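Local coordinates for beta-galactosidase (Marinomonas sp. ef1, PDB 6Y2K), which catalyses the hydrolysis of terminal beta-D-galactosyl residues as a hexameric, cold-active glycoside hydrolase of family GH42, at residues R98-S102 against R103-T107; S151-E154 against A155-A158; Q212-C215 against S216-V220. All coordinates share one frame; numbering follows the deposited sequence.

Contact 1 of 3, residues R98-S102 against R103-T107; sequences RGFGS and RRHYT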
loop_
_atom_site.group_PDB
_atom_site.type_symbol
_atom_site.label_atom_id
_atom_site.label_comp_id
_atom_site.label_asym_id
_atom_site.label_seq_id
_atom_site.Cartn_x
_atom_site.Cartn_y
_atom_site.Cartn_z
ATOM N N ARG A 98 -20.274 -38.363 -19.857
ATOM C CA ARG A 98 -21.060 -37.196 -19.483
ATOM C C ARG A 98 -22.529 -37.611 -19.509
ATOM O O ARG A 98 -23.141 -37.711 -20.582
ATOM C CB ARG A 98 -20.793 -36.039 -20.442
ATOM C CG ARG A 98 -19.319 -35.724 -20.606
ATOM C CD ARG A 98 -19.099 -34.376 -21.260
ATOM N NE ARG A 98 -19.381 -33.266 -20.347
ATOM C CZ ARG A 98 -19.269 -31.978 -20.660
ATOM N NH1 ARG A 98 -18.880 -31.605 -21.880
ATOM N NH2 ARG A 98 -19.554 -31.049 -19.749
ATOM N N GLY A 99 -23.081 -37.859 -18.321
ATOM C CA GLY A 99 -24.352 -38.567 -18.193
ATOM C C GLY A 99 -25.607 -37.715 -18.216
ATOM O O GLY A 99 -25.555 -36.485 -18.124
ATOM N N PHE A 100 -26.735 -38.408 -18.342
ATOM C CA PHE A 100 -28.073 -37.867 -18.098
ATOM C C PHE A 100 -28.217 -37.290 -16.682
ATOM O O PHE A 100 -27.543 -37.731 -15.738
ATOM C CB PHE A 100 -29.107 -38.988 -18.305
ATOM C CG PHE A 100 -30.541 -38.524 -18.293
ATOM C CD1 PHE A 100 -31.172 -38.127 -19.467
ATOM C CD2 PHE A 100 -31.265 -38.512 -17.114
ATOM C CE1 PHE A 100 -32.496 -37.693 -19.459
ATOM C CE2 PHE A 100 -32.590 -38.072 -17.098
ATOM C CZ PHE A 100 -33.203 -37.669 -18.271
ATOM N N GLY A 101 -29.141 -36.337 -16.550
ATOM C CA GLY A 101 -29.476 -35.687 -15.284
ATOM C C GLY A 101 -29.414 -34.167 -15.309
ATOM O O GLY A 101 -29.810 -33.518 -14.324
ATOM N N SER A 102 -28.890 -33.612 -16.412
ATOM C CA SER A 102 -28.837 -32.177 -16.656
ATOM C C SER A 102 -29.347 -31.951 -18.092
ATOM O O SER A 102 -30.508 -32.300 -18.382
ATOM C CB SER A 102 -27.410 -31.631 -16.391
ATOM O OG SER A 102 -26.437 -32.149 -17.298
ATOM N N ARG A 103 -28.523 -31.394 -18.975
ATOM C CA ARG A 103 -28.899 -31.211 -20.384
ATOM C C ARG A 103 -27.680 -31.383 -21.281
ATOM O O ARG A 103 -26.556 -31.444 -20.786
ATOM C CB ARG A 103 -29.547 -29.829 -20.614
ATOM C CG ARG A 103 -28.695 -28.626 -20.214
ATOM C CD ARG A 103 -29.365 -27.313 -20.612
ATOM N NE ARG A 103 -28.617 -26.143 -20.146
ATOM C CZ ARG A 103 -29.065 -24.883 -20.175
ATOM N NH1 ARG A 103 -30.284 -24.575 -20.635
ATOM N NH2 ARG A 103 -28.278 -23.912 -19.722
ATOM N N ARG A 104 -27.932 -31.461 -22.593
ATOM C CA ARG A 104 -26.897 -31.574 -23.628
ATOM C C ARG A 104 -26.061 -32.865 -23.541
ATOM O O ARG A 104 -24.889 -32.897 -23.926
ATOM C CB ARG A 104 -26.001 -30.318 -23.651
ATOM C CG ARG A 104 -26.742 -29.022 -24.003
ATOM C CD ARG A 104 -25.818 -28.042 -24.732
ATOM N NE ARG A 104 -25.255 -28.739 -25.872
ATOM C CZ ARG A 104 -25.907 -28.971 -27.005
ATOM N NH1 ARG A 104 -27.126 -28.479 -27.220
ATOM N NH2 ARG A 104 -25.323 -29.685 -27.947
ATOM N N HIS A 105 -26.716 -33.941 -23.113
ATOM C CA HIS A 105 -26.090 -35.273 -22.941
ATOM C C HIS A 105 -26.073 -36.077 -24.249
ATOM O O HIS A 105 -26.750 -37.094 -24.396
ATOM C CB HIS A 105 -26.775 -36.067 -21.808
ATOM C CG HIS A 105 -28.251 -35.839 -21.725
ATOM N ND1 HIS A 105 -28.794 -34.840 -20.948
ATOM C CD2 HIS A 105 -29.289 -36.431 -22.363
ATOM C CE1 HIS A 105 -30.108 -34.850 -21.082
ATOM N NE2 HIS A 105 -30.436 -35.805 -21.935
ATOM N N TYR A 106 -25.282 -35.599 -25.203
ATOM C CA TYR A 106 -24.968 -36.345 -26.411
ATOM C C TYR A 106 -23.695 -35.802 -27.041
ATOM O O TYR A 106 -23.341 -34.631 -26.834
ATOM C CB TYR A 106 -26.117 -36.274 -27.431
ATOM C CG TYR A 106 -26.432 -34.893 -27.992
ATOM C CD1 TYR A 106 -25.764 -34.401 -29.118
ATOM C CD2 TYR A 106 -27.428 -34.094 -27.423
ATOM C CE1 TYR A 106 -26.059 -33.144 -29.647
ATOM C CE2 TYR A 106 -27.722 -32.835 -27.933
ATOM C CZ TYR A 106 -27.041 -32.367 -29.049
ATOM O OH TYR A 106 -27.344 -31.124 -29.560
ATOM N N THR A 107 -23.014 -36.648 -27.804
ATOM C CA THR A 107 -21.971 -36.172 -28.705
ATOM C C THR A 107 -22.578 -35.970 -30.088
ATOM O O THR A 107 -23.366 -36.801 -30.558
ATOM C CB THR A 107 -20.724 -37.072 -28.798
ATOM O OG1 THR A 107 -19.953 -36.677 -29.946
ATOM C CG2 THR A 107 -21.067 -38.566 -28.899
HETATM O O HOH W 1 -27.249 -34.373 -18.663
#

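Contact 2 of 3, residues S151-E154 against A155-A158; sequences SYAE and ADLA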
loop_
_atom_site.group_PDB
_atom_site.type_symbol
_atom_site.label_atom_id
_atom_site.label_comp_id
_atom_site.label_asym_id
_atom_site.label_seq_id
_atom_site.Cartn_x
_atom_site.Cartn_y
_atom_site.Cartn_z
ATOM N N SER A 151 -15.702 -33.943 -27.660
ATOM C CA SER A 151 -16.067 -35.155 -26.930
ATOM C C SER A 151 -15.063 -36.230 -27.297
ATOM O O SER A 151 -14.486 -36.203 -28.385
ATOM C CB SER A 151 -17.494 -35.592 -27.271
ATOM O OG SER A 151 -17.754 -36.917 -26.823
ATOM N N TYR A 152 -14.840 -37.157 -26.371
ATOM C CA TYR A 152 -13.712 -38.083 -26.456
ATOM C C TYR A 152 -14.164 -39.532 -26.292
ATOM O O TYR A 152 -13.507 -40.336 -25.620
ATOM C CB TYR A 152 -12.665 -37.682 -25.415
ATOM C CG TYR A 152 -12.172 -36.259 -25.605
ATOM C CD1 TYR A 152 -11.095 -35.983 -26.444
ATOM C CD2 TYR A 152 -12.790 -35.186 -24.961
ATOM C CE1 TYR A 152 -10.636 -34.683 -26.630
ATOM C CE2 TYR A 152 -12.340 -33.884 -25.143
ATOM C CZ TYR A 152 -11.258 -33.639 -25.981
ATOM O OH TYR A 152 -10.804 -32.358 -26.173
ATOM N N ALA A 153 -15.289 -39.848 -26.938
ATOM C CA ALA A 153 -15.874 -41.184 -26.945
ATOM C C ALA A 153 -15.538 -41.885 -28.258
ATOM O O ALA A 153 -14.998 -41.268 -29.188
ATOM C CB ALA A 153 -17.383 -41.086 -26.770
ATOM N N GLU A 154 -15.885 -43.169 -28.334
ATOM C CA GLU A 154 -15.616 -43.992 -29.523
ATOM C C GLU A 154 -16.224 -43.388 -30.785
ATOM O O GLU A 154 -15.582 -43.364 -31.820
ATOM C CB GLU A 154 -16.123 -45.429 -29.337
ATOM C CG GLU A 154 -15.660 -46.410 -30.419
ATOM C CD GLU A 154 -14.150 -46.667 -30.390
ATOM O OE1 GLU A 154 -13.578 -46.742 -29.272
ATOM O OE2 GLU A 154 -13.525 -46.805 -31.475
ATOM N N ALA A 155 -17.452 -42.878 -30.686
ATOM C CA ALA A 155 -18.127 -42.266 -31.839
ATOM C C ALA A 155 -17.358 -41.066 -32.403
ATOM O O ALA A 155 -17.315 -40.873 -33.615
ATOM C CB ALA A 155 -19.551 -41.862 -31.472
ATOM N N ASP A 156 -16.742 -40.284 -31.518
ATOM C CA ASP A 156 -15.952 -39.124 -31.922
ATOM C C ASP A 156 -14.688 -39.553 -32.677
ATOM O O ASP A 156 -14.294 -38.916 -33.650
ATOM C CB ASP A 156 -15.556 -38.284 -30.704
ATOM C CG ASP A 156 -16.754 -37.859 -29.872
ATOM O OD1 ASP A 156 -17.503 -36.985 -30.356
ATOM O OD2 ASP A 156 -16.932 -38.402 -28.750
ATOM N N LEU A 157 -14.058 -40.626 -32.210
ATOM C CA LEU A 157 -12.846 -41.148 -32.851
ATOM C C LEU A 157 -13.164 -41.726 -34.223
ATOM O O LEU A 157 -12.400 -41.524 -35.168
ATOM C CB LEU A 157 -12.190 -42.213 -31.987
ATOM C CG LEU A 157 -10.868 -42.812 -32.500
ATOM C CD1 LEU A 157 -9.880 -41.733 -32.892
ATOM C CD2 LEU A 157 -10.287 -43.702 -31.422
ATOM N N ALA A 158 -14.290 -42.435 -34.322
ATOM C CA ALA A 158 -14.731 -43.018 -35.584
ATOM C C ALA A 158 -14.978 -41.932 -36.626
ATOM O O ALA A 158 -14.511 -42.043 -37.761
ATOM C CB ALA A 158 -15.977 -43.870 -35.380
#

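Contact 3 of 3, residues Q212-C215 against S216-V220; sequences QRCC and SDQVV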
loop_
_atom_site.group_PDB
_atom_site.type_symbol
_atom_site.label_atom_id
_atom_site.label_comp_id
_atom_site.label_asym_id
_atom_site.label_seq_id
_atom_site.Cartn_x
_atom_site.Cartn_y
_atom_site.Cartn_z
ATOM N N GLN A 212 -10.352 -30.255 -33.568
ATOM C CA GLN A 212 -11.306 -29.166 -33.337
ATOM C C GLN A 212 -12.161 -28.920 -34.569
ATOM O O GLN A 212 -13.371 -28.753 -34.465
ATOM C CB GLN A 212 -10.595 -27.864 -32.951
ATOM C CG GLN A 212 -11.512 -26.790 -32.372
ATOM C CD GLN A 212 -11.696 -26.889 -30.863
ATOM O OE1 GLN A 212 -10.791 -27.296 -30.145
ATOM N NE2 GLN A 212 -12.867 -26.495 -30.378
ATOM N N ARG A 213 -11.509 -28.887 -35.728
ATOM C CA ARG A 213 -12.191 -28.681 -37.000
ATOM C C ARG A 213 -13.216 -29.777 -37.254
ATOM O O ARG A 213 -14.349 -29.491 -37.670
ATOM C CB ARG A 213 -11.181 -28.629 -38.148
ATOM C CG ARG A 213 -10.319 -27.374 -38.151
ATOM C CD ARG A 213 -9.015 -27.620 -38.893
ATOM N NE ARG A 213 -8.307 -26.391 -39.253
ATOM C CZ ARG A 213 -7.089 -26.354 -39.803
ATOM N NH1 ARG A 213 -6.416 -27.474 -40.054
ATOM N NH2 ARG A 213 -6.528 -25.181 -40.105
ATOM N N CYS A 214 -12.824 -31.025 -36.989
ATOM C CA CYS A 214 -13.723 -32.165 -37.189
ATOM C C CYS A 214 -14.942 -32.082 -36.268
ATOM O O CYS A 214 -16.076 -32.202 -36.733
ATOM C CB CYS A 214 -12.975 -33.490 -36.985
ATOM S SG CYS A 214 -14.035 -34.947 -37.105
ATOM N N CYS A 215 -14.704 -31.855 -34.972
ATOM C CA CYS A 215 -15.785 -31.703 -33.997
ATOM C C CYS A 215 -16.735 -30.554 -34.367
ATOM O O CYS A 215 -17.961 -30.696 -34.262
ATOM C CB CYS A 215 -15.234 -31.527 -32.577
ATOM S SG CYS A 215 -14.467 -33.026 -31.903
ATOM N N SER A 216 -16.173 -29.438 -34.821
ATOM C CA SER A 216 -16.981 -28.322 -35.296
ATOM C C SER A 216 -17.840 -28.756 -36.492
ATOM O O SER A 216 -19.030 -28.463 -36.540
ATOM C CB SER A 216 -16.098 -27.137 -35.682
ATOM O OG SER A 216 -16.886 -26.053 -36.132
ATOM N N ASP A 217 -17.231 -29.457 -37.442
ATOM C CA ASP A 217 -17.973 -30.011 -38.587
ATOM C C ASP A 217 -19.115 -30.962 -38.197
ATOM O O ASP A 217 -20.117 -31.019 -38.906
ATOM C CB ASP A 217 -17.023 -30.695 -39.577
ATOM C CG ASP A 217 -16.346 -29.714 -40.524
ATOM O OD1 ASP A 217 -16.712 -28.522 -40.566
ATOM O OD2 ASP A 217 -15.441 -30.159 -41.247
ATOM N N GLN A 218 -18.974 -31.691 -37.091
ATOM C CA GLN A 218 -20.060 -32.543 -36.590
ATOM C C GLN A 218 -21.249 -31.699 -36.099
ATOM O O GLN A 218 -22.409 -32.116 -36.247
ATOM C CB GLN A 218 -19.583 -33.494 -35.475
ATOM C CG GLN A 218 -18.359 -34.369 -35.785
ATOM C CD GLN A 218 -18.358 -34.992 -37.183
ATOM O OE1 GLN A 218 -19.287 -35.722 -37.563
ATOM N NE2 GLN A 218 -17.324 -34.716 -37.945
ATOM N N VAL A 219 -20.971 -30.519 -35.532
ATOM C CA VAL A 219 -22.039 -29.572 -35.181
ATOM C C VAL A 219 -22.746 -29.091 -36.457
ATOM O O VAL A 219 -23.964 -29.076 -36.511
ATOM C CB VAL A 219 -21.535 -28.363 -34.346
ATOM C CG1 VAL A 219 -22.693 -27.429 -33.991
ATOM C CG2 VAL A 219 -20.837 -28.843 -33.070
ATOM N N VAL A 220 -21.964 -28.733 -37.475
ATOM C CA VAL A 220 -22.503 -28.324 -38.783
ATOM C C VAL A 220 -23.432 -29.406 -39.339
ATOM O O VAL A 220 -24.569 -29.100 -39.717
ATOM C CB VAL A 220 -21.379 -27.991 -39.801
ATOM C CG1 VAL A 220 -21.945 -27.674 -41.188
ATOM C CG2 VAL A 220 -20.536 -26.821 -39.296
#

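Contact 1 of 3, residues R98-S102 against R103-T107
The side chains of Phe100 and His105 run side by side, both pointing the same way, with Phe100 CD1 resting over one face of the imidazole near its rim, 3.5 Å from His105 NE2. The two rings meet obliquely, their planes at 59°. A different group approaches the imidazole at its edge: the carbonyl Ser102 O lies in the ring plane, 3.7 Å from His105 CE1. The first torsion of His105 (chi1 36°) holds CG between the backbone N and the carbonyl carbon, which swings the ring back across the residues that precede it.

One water bridges the bend. It donates to Gly99 O at 2.8 Å, accepts from Ser102 N at 2.9 Å, and is hydrogen-bonded to His105 ND1, also at 2.8 Å, tying two backbone groups to the imidazole. The other ring nitrogen, NE2, is hydrogen-bonded to Pro77 O, so both nitrogens fix the rotation of the ring. This irregular loop belongs to the long connection between helices 79-84 and 111-128 of the TIM barrel, and its return limb makes an inverse gamma turn centred on His105, where Tyr106 N gives a weak bond to Arg104 O. Gly101 sits between Phe100 and Ser102 with backbone angles at which a CB would press on the carbonyl O of Phe100.

Further out, Arg104 NH2 makes a weak hydrogen bond to Tyr106 OH (3.0 Å), while its NH1 forms a salt bridge with Asp140. The second subunit packs on this loop: Ser102 OG is hydrogen-bonded to Thr201 N and Arg98 NH2 to Val200 O of that chain.

Contact 2 of 3, residues S151-E154 against A155-A158
Helix 154-168 begins with Ala153 at the N-cap position, whose backbone N-H is taken by the carboxylate of Asp156, three residues on. The Ala153 N to Asp156 OD2 bond measures 2.8 Å with an N-H...O angle of 156° and uses the anti lone pair of OD2. Alanine has no side-chain acceptor with which to answer. The same oxygen is gripped a second time by Ser151 OG, which donates to Asp156 OD2 over 2.6 Å from the syn side, 34° out of the carboxylate plane. With CG beside the backbone N and anti to the carbonyl carbon (chi1 -55°), Asp156 can reach back along the helix start to both donors.

This cap lies where the loop after barrel strand 134-138 passes into the helix. The bond from Leu157 N to Ala153 O, at 3.2 Å, opens the i to i+4 pattern, and that from Ala158 N to Glu154 O, at 3.0 Å, continues it; Ala153 O also accepts, more weakly, from Asp156 N. A negative carboxylate at this end would probably interact favourably with the helix dipole.

Asp156 OD1 is hydrogen-bonded to Thr107 OG1, and Ser151 OG has a second partner in Lys91 N. Replacing Asp156 by an alanine would probably leave the N-H of Ala153 and the hydroxyl of Ser151 without their common acceptor, and Thr107 without its carboxylate partner, so that the strapping of the loop to the first turn is weakened.

Contact 3 of 3, residues Q212-C215 against S216-V220
Gln218 folds its side chain back against Cys214, one helical turn earlier, so that its amide nitrogen stands over the carbonyl and beside the sulfur of that residue. Gln218 NE2 donates to Cys214 O at 3.1 Å, approaching from above the carbonyl plane, 47° out of it, and the oxygen in turn lies somewhat off the plane of the glutamine amide. Cys214 O is therefore gripped twice by a single residue, since Gln218 N also donates to it, at 3.0 Å and in the carbonyl plane. In Gln218, CG lies beside the backbone N (chi1 -53°) and the chain then bends at chi2 (-43°), bringing the amide back. The sulfur joins the contact from alongside: its first torsion sets SG anti to the backbone N, and Cys214 SG comes within 3.4 Å of Gln218 NE2.

These residues lie within helix 205-233, part of the connection between the fourth and fifth strands of the TIM barrel, and the rest of the contact follows the i to i+4 pattern of an alpha-helix. Ser216 N donates to Gln212 O and Asp217 N to Arg213 O, each at 2.9 Å, whereas the bond from Val219 N to Cys215 O is longer, at 3.3 Å. Val219 lays its CG2 branch by the same carbonyl, 3.6 Å from Cys215 O, and the CG of Asp217 lies 3.5 Å from Arg213 O.

The polar ends find their main partners beyond this turn. Gln218 OE1 is hydrogen-bonded to Arg114 NH2, which holds the amide from its other end, and Asp217 divides its carboxylate between a salt bridge to Lys254 and a hydrogen bond to Trp163 NE1. Cys214 packs against Phe160 and Trp163 of helix 154-168.

Each contact joins directly successive segments, so none closes a long loop, and the three follow in series without nesting or crossing. Contact 1 shapes the connection between helices 79-84 and 111-128, which lies between the third and fourth barrel strands. Past strand 134-138, contact 2 starts helix 154-168, and contact 3 forms one stretch of helix 205-233 before the fifth strand. Contacts 1 and 2 touch through Thr107, which also packs its CB against Ser151 OG. Contacts 2 and 3 do not touch, their nearest atoms being about 5 Å apart, but helix 154-168 continues beyond contact 2 to pack on contact 3.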